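Translation initiation factor eIF2B subunit epsilon (Schizosaccharomyces pombe, PDB 5B04) serves as the epsilon subunit of the eIF2B complex, which catalyses the exchange of GDP for GTP on the gamma subunit of eIF2. Local coordinates at residues I[347-352]-I[364-369]; I[380-385]-I[398-403]. All coordinates share one frame; numbering follows the deposited sequence.

Overall arrangement
Interactions 1 and 2 each pair neighbouring parallel strands of one sheet of the left-handed beta-helix, from successive coils. They are joined directly: strand 366-367 of interaction 1 is the neighbour of strand 383-384 of interaction 2, with probable hydrogen bonds from Phe366 N to Ala382 O and from Leu384 N to Phe366 O. Both are buried at the strands; interaction 1 is partly exposed at both ends, interaction 2 at its Lys381-Asp398 end, and in both one row of side chains meets helix 277-288. Their chemistry differs: interaction 1 has an aromatic ring against isoleucine and an Arg-Glu pair past the strands, whereas interaction 2 has small alanine contacts and a Lys-Asp pair before them.

Interaction 1 of 2, residues I[347-352]-I[364-369]; sequences NTIIGR and SAFLWE
Ile349 and Phe366 meet on one face of a sheet in the left-handed beta-helix, where the parallel strands 349-350 and 366-367 are equivalent pieces of successive coils. Ile349 CG1 is anti to its carbonyl carbon (chi1 -64°) and the chain beyond is extended, which carries CD1 out to Phe366 CE2 at 3.9 Å; the methyl approaches the ring obliquely. Helix 277-288 covers this face, with Ser284 against both side chains and the Tyr280 ring meeting that of Phe366.

The other face carries Ile350 and Leu367, lying side by side and pointing the same way, with Ile350 CG1 4.1 Å from Leu367 CD2. Between the two apolar layers the backbones are knit together. Ile349 N donates to Ala365 O at 3.2 Å, from a position tilted out of the carbonyl plane, while Ile349 O takes the N-H of Leu367 almost head-on, with a C=O...N angle of 172°. The next link, Gly351 N to Leu367 O, is bent and weak.

Past the strands the contact slackens and, as at the Asn347-Ser364 end, is partly exposed. Arg352 and Glu369 run alongside each other, and the flat of the Glu369 carboxylate lies over Arg352 CB, with CD 3.6 Å from it, so the acid meets the arginine's aliphatic root and not its charge. The guanidinium turns away to a salt bridge with Glu316, leaving Arg352 NH1 5.0 Å from Glu369 OE2. With an alanine in place of Glu369, Arg352 CB would probably lose its cover and Arg352 NH1 a nearby negative charge. The backbones still touch here, through a C-H...O contact in which Glu369 CA lies 3.4 Å from Arg352 O.

Interaction 2 of 2, residues I[380-385]-I[398-403]; sequences GKAILA and DGAIVA
The carboxylate of Asp398 has Lys381 CB above its plane, on the OD1 side and 3.3 Å from OD1, at the solvent end of two neighbouring coils of the left-handed beta-helix. Gly380 O lies level with the group, beyond OD1 at its rim, an acceptor facing an acceptor and hence no bond. The lysine chain crosses the aspartate obliquely and, bent at chi2 (-55°) and again at chi4, leads its amine off, leaving Lys381 NZ 6.6 Å from Asp398 OD1: opposite charges near each other without a salt bridge.

From there inward the pairing is regular and parallel. Gly399, whose backbone angles suit a residue without a side chain, gives its N-H to Lys381 O; Ile383 N then donates to Ala400 O at 3.0 Å, and Val402 N to Ile383 O at 2.8 Å.

Ile383 and Ile401 project toward helix 277-288, where they touch Tyr280 and Leu277 respectively. Leu384 and Val402 occupy the opposite face, with Leu384 CG 4.4 Å from Val402 CB. Toward the Asp398 end the side chains are small, Ala382 CB meeting Ala400 CB at 3.8 Å; at the far end Ala385 N donates to Val402 O, 3.0 Å away.

Interaction 1 of 2, residues I[347-352]-I[364-369]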
loop_
_atom_site.group_PDB
_atom_site.type_symbol
_atom_site.label_atom_id
_atom_site.label_comp_id
_atom_site.label_asym_id
_atom_site.label_seq_id
_atom_site.Cartn_x
_atom_site.Cartn_y
_atom_site.Cartn_z
ATOM N N ASN I 347 -33.387 22.947 -25.666
ATOM C CA ASN I 347 -34.300 23.321 -24.586
ATOM C C ASN I 347 -35.776 23.167 -24.966
ATOM O O ASN I 347 -36.644 23.831 -24.404
ATOM C CB ASN I 347 -34.016 24.762 -24.130
ATOM C CG ASN I 347 -34.639 25.088 -22.783
ATOM O OD1 ASN I 347 -34.850 24.205 -21.951
ATOM N ND2 ASN I 347 -34.939 26.363 -22.563
ATOM N N THR I 348 -36.065 22.277 -25.912
ATOM C CA THR I 348 -37.449 22.055 -26.323
ATOM C C THR I 348 -37.945 20.659 -25.961
ATOM O O THR I 348 -37.156 19.738 -25.752
ATOM C CB THR I 348 -37.638 22.247 -27.840
ATOM O OG1 THR I 348 -37.329 21.025 -28.520
ATOM C CG2 THR I 348 -36.750 23.358 -28.357
ATOM N N ILE I 349 -39.264 20.517 -25.895
ATOM C CA ILE I 349 -39.895 19.226 -25.659
ATOM C C ILE I 349 -40.663 18.794 -26.905
ATOM O O ILE I 349 -41.455 19.561 -27.452
ATOM C CB ILE I 349 -40.844 19.273 -24.446
ATOM C CG1 ILE I 349 -40.055 19.557 -23.168
ATOM C CG2 ILE I 349 -41.609 17.967 -24.314
ATOM C CD1 ILE I 349 -40.921 19.781 -21.949
ATOM N N ILE I 350 -40.417 17.568 -27.357
ATOM C CA ILE I 350 -41.023 17.069 -28.586
ATOM C C ILE I 350 -41.821 15.791 -28.341
ATOM O O ILE I 350 -41.307 14.823 -27.784
ATOM C CB ILE I 350 -39.956 16.800 -29.661
ATOM C CG1 ILE I 350 -39.177 18.081 -29.964
ATOM C CG2 ILE I 350 -40.596 16.251 -30.926
ATOM C CD1 ILE I 350 -38.003 17.878 -30.891
ATOM N N GLY I 351 -43.080 15.795 -28.769
ATOM C CA GLY I 351 -43.952 14.651 -28.579
ATOM C C GLY I 351 -43.631 13.483 -29.491
ATOM O O GLY I 351 -42.656 13.512 -30.241
ATOM N N ARG I 352 -44.462 12.447 -29.422
ATOM C CA ARG I 352 -44.285 11.251 -30.237
ATOM C C ARG I 352 -44.520 11.522 -31.721
ATOM O O ARG I 352 -45.346 12.360 -32.085
ATOM C CB ARG I 352 -45.232 10.142 -29.769
ATOM C CG ARG I 352 -44.882 9.516 -28.429
ATOM C CD ARG I 352 -44.278 8.133 -28.622
ATOM N NE ARG I 352 -44.190 7.385 -27.371
ATOM C CZ ARG I 352 -45.115 6.528 -26.947
ATOM N NH1 ARG I 352 -46.202 6.311 -27.674
ATOM N NH2 ARG I 352 -44.954 5.889 -25.798
ATOM N N SER I 364 -36.274 26.313 -26.982
ATOM C CA SER I 364 -37.203 26.562 -25.877
ATOM C C SER I 364 -38.674 26.438 -26.275
ATOM O O SER I 364 -39.540 27.067 -25.668
ATOM C CB SER I 364 -36.951 27.946 -25.271
ATOM O OG SER I 364 -35.584 28.117 -24.939
ATOM N N ALA I 365 -38.957 25.616 -27.280
ATOM C CA ALA I 365 -40.323 25.453 -27.768
ATOM C C ALA I 365 -40.995 24.210 -27.190
ATOM O O ALA I 365 -40.380 23.448 -26.444
ATOM C CB ALA I 365 -40.332 25.397 -29.288
ATOM N N PHE I 366 -42.264 24.017 -27.536
ATOM C CA PHE I 366 -43.010 22.837 -27.116
ATOM C C PHE I 366 -43.701 22.182 -28.305
ATOM O O PHE I 366 -44.523 22.804 -28.977
ATOM C CB PHE I 366 -44.046 23.192 -26.048
ATOM C CG PHE I 366 -43.451 23.690 -24.763
ATOM C CD1 PHE I 366 -43.177 25.034 -24.587
ATOM C CD2 PHE I 366 -43.176 22.813 -23.726
ATOM C CE1 PHE I 366 -42.635 25.496 -23.405
ATOM C CE2 PHE I 366 -42.633 23.269 -22.540
ATOM C CZ PHE I 366 -42.363 24.612 -22.379
ATOM N N LEU I 367 -43.362 20.924 -28.561
ATOM C CA LEU I 367 -43.977 20.169 -29.645
ATOM C C LEU I 367 -44.725 18.959 -29.108
ATOM O O LEU I 367 -44.138 18.091 -28.462
ATOM C CB LEU I 367 -42.925 19.717 -30.658
ATOM C CG LEU I 367 -42.646 20.601 -31.874
ATOM C CD1 LEU I 367 -42.226 22.006 -31.469
ATOM C CD2 LEU I 367 -41.578 19.947 -32.732
ATOM N N TRP I 368 -46.023 18.903 -29.377
ATOM C CA TRP I 368 -46.823 17.757 -28.974
ATOM C C TRP I 368 -46.806 16.736 -30.112
ATOM O O TRP I 368 -45.964 16.826 -31.003
ATOM C CB TRP I 368 -48.241 18.198 -28.602
ATOM C CG TRP I 368 -48.265 19.172 -27.443
ATOM C CD1 TRP I 368 -47.195 19.583 -26.697
ATOM C CD2 TRP I 368 -49.409 19.851 -26.905
ATOM N NE1 TRP I 368 -47.601 20.474 -25.733
ATOM C CE2 TRP I 368 -48.954 20.655 -25.838
ATOM C CE3 TRP I 368 -50.770 19.857 -27.219
ATOM C CZ2 TRP I 368 -49.813 21.456 -25.088
ATOM C CZ3 TRP I 368 -51.622 20.654 -26.472
ATOM C CH2 TRP I 368 -51.139 21.442 -25.420
ATOM N N GLU I 369 -47.712 15.765 -30.090
ATOM C CA GLU I 369 -47.627 14.646 -31.029
ATOM C C GLU I 369 -47.906 15.023 -32.487
ATOM O O GLU I 369 -48.669 15.944 -32.771
ATOM C CB GLU I 369 -48.582 13.527 -30.608
ATOM C CG GLU I 369 -48.163 12.798 -29.344
ATOM C CD GLU I 369 -48.612 11.350 -29.336
ATOM O OE1 GLU I 369 -49.012 10.846 -30.407
ATOM O OE2 GLU I 369 -48.565 10.716 -28.261
#

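Interaction 2 of 2, residues I[380-385]-I[398-403]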
loop_
_atom_site.group_PDB
_atom_site.type_symbol
_atom_site.label_atom_id
_atom_site.label_comp_id
_atom_site.label_asym_id
_atom_site.label_seq_id
_atom_site.Cartn_x
_atom_site.Cartn_y
_atom_site.Cartn_z
ATOM N N GLY I 380 -39.177 29.212 -31.666
ATOM C CA GLY I 380 -38.749 29.491 -30.307
ATOM C C GLY I 380 -39.839 29.925 -29.347
ATOM O O GLY I 380 -40.634 30.812 -29.662
ATOM N N LYS I 381 -39.858 29.303 -28.170
ATOM C CA LYS I 381 -40.817 29.619 -27.111
ATOM C C LYS I 381 -42.256 29.614 -27.609
ATOM O O LYS I 381 -42.987 30.592 -27.444
ATOM C CB LYS I 381 -40.491 30.974 -26.477
ATOM C CG LYS I 381 -39.702 30.875 -25.179
ATOM C CD LYS I 381 -40.422 29.993 -24.169
ATOM C CE LYS I 381 -39.671 29.926 -22.848
ATOM N NZ LYS I 381 -39.634 31.245 -22.159
ATOM N N ALA I 382 -42.657 28.505 -28.217
ATOM C CA ALA I 382 -44.002 28.376 -28.754
ATOM C C ALA I 382 -44.552 26.976 -28.521
ATOM O O ALA I 382 -43.797 26.006 -28.450
ATOM C CB ALA I 382 -44.011 28.710 -30.235
ATOM N N ILE I 383 -45.870 26.877 -28.400
ATOM C CA ILE I 383 -46.518 25.583 -28.244
ATOM C C ILE I 383 -47.214 25.174 -29.536
ATOM O O ILE I 383 -48.047 25.908 -30.067
ATOM C CB ILE I 383 -47.539 25.591 -27.094
ATOM C CG1 ILE I 383 -46.846 25.935 -25.774
ATOM C CG2 ILE I 383 -48.236 24.244 -26.993
ATOM C CD1 ILE I 383 -47.748 25.832 -24.565
ATOM N N LEU I 384 -46.852 24.001 -30.041
ATOM C CA LEU I 384 -47.445 23.464 -31.258
ATOM C C LEU I 384 -48.200 22.181 -30.935
ATOM O O LEU I 384 -47.592 21.126 -30.754
ATOM C CB LEU I 384 -46.372 23.199 -32.320
ATOM C CG LEU I 384 -45.784 24.361 -33.133
ATOM C CD1 LEU I 384 -45.105 25.412 -32.260
ATOM C CD2 LEU I 384 -44.809 23.830 -34.175
ATOM N N ALA I 385 -49.524 22.273 -30.861
ATOM C CA ALA I 385 -50.350 21.132 -30.475
ATOM C C ALA I 385 -50.327 20.024 -31.526
ATOM O O ALA I 385 -49.601 20.111 -32.515
ATOM C CB ALA I 385 -51.774 21.581 -30.209
ATOM N N ASP I 398 -41.734 34.079 -29.879
ATOM C CA ASP I 398 -42.057 33.871 -28.469
ATOM C C ASP I 398 -43.513 34.174 -28.121
ATOM O O ASP I 398 -44.050 35.218 -28.489
ATOM C CB ASP I 398 -41.138 34.724 -27.589
ATOM C CG ASP I 398 -39.668 34.439 -27.833
ATOM O OD1 ASP I 398 -39.352 33.366 -28.389
ATOM O OD2 ASP I 398 -38.829 35.289 -27.466
ATOM N N GLY I 399 -44.140 33.248 -27.399
ATOM C CA GLY I 399 -45.507 33.422 -26.946
ATOM C C GLY I 399 -46.527 32.780 -27.865
ATOM O O GLY I 399 -47.697 32.642 -27.504
ATOM N N ALA I 400 -46.081 32.383 -29.052
ATOM C CA ALA I 400 -46.970 31.817 -30.060
ATOM C C ALA I 400 -47.622 30.524 -29.588
ATOM O O ALA I 400 -46.958 29.635 -29.057
ATOM C CB ALA I 400 -46.213 31.578 -31.354
ATOM N N ILE I 401 -48.932 30.431 -29.783
ATOM C CA ILE I 401 -49.670 29.222 -29.445
ATOM C C ILE I 401 -50.429 28.717 -30.663
ATOM O O ILE I 401 -51.438 29.295 -31.067
ATOM C CB ILE I 401 -50.653 29.459 -28.289
ATOM C CG1 ILE I 401 -49.908 29.968 -27.056
ATOM C CG2 ILE I 401 -51.407 28.180 -27.964
ATOM C CD1 ILE I 401 -50.816 30.310 -25.903
ATOM N N VAL I 402 -49.930 27.635 -31.248
ATOM C CA VAL I 402 -50.533 27.062 -32.441
ATOM C C VAL I 402 -51.377 25.844 -32.079
ATOM O O VAL I 402 -50.849 24.750 -31.882
ATOM C CB VAL I 402 -49.460 26.663 -33.469
ATOM C CG1 VAL I 402 -50.107 26.163 -34.743
ATOM C CG2 VAL I 402 -48.547 27.845 -33.761
ATOM N N ALA I 403 -52.689 26.045 -31.991
ATOM C CA ALA I 403 -53.612 24.985 -31.594
ATOM C C ALA I 403 -53.577 23.809 -32.566
ATOM O O ALA I 403 -53.023 23.913 -33.659
ATOM C CB ALA I 403 -55.027 25.530 -31.481
#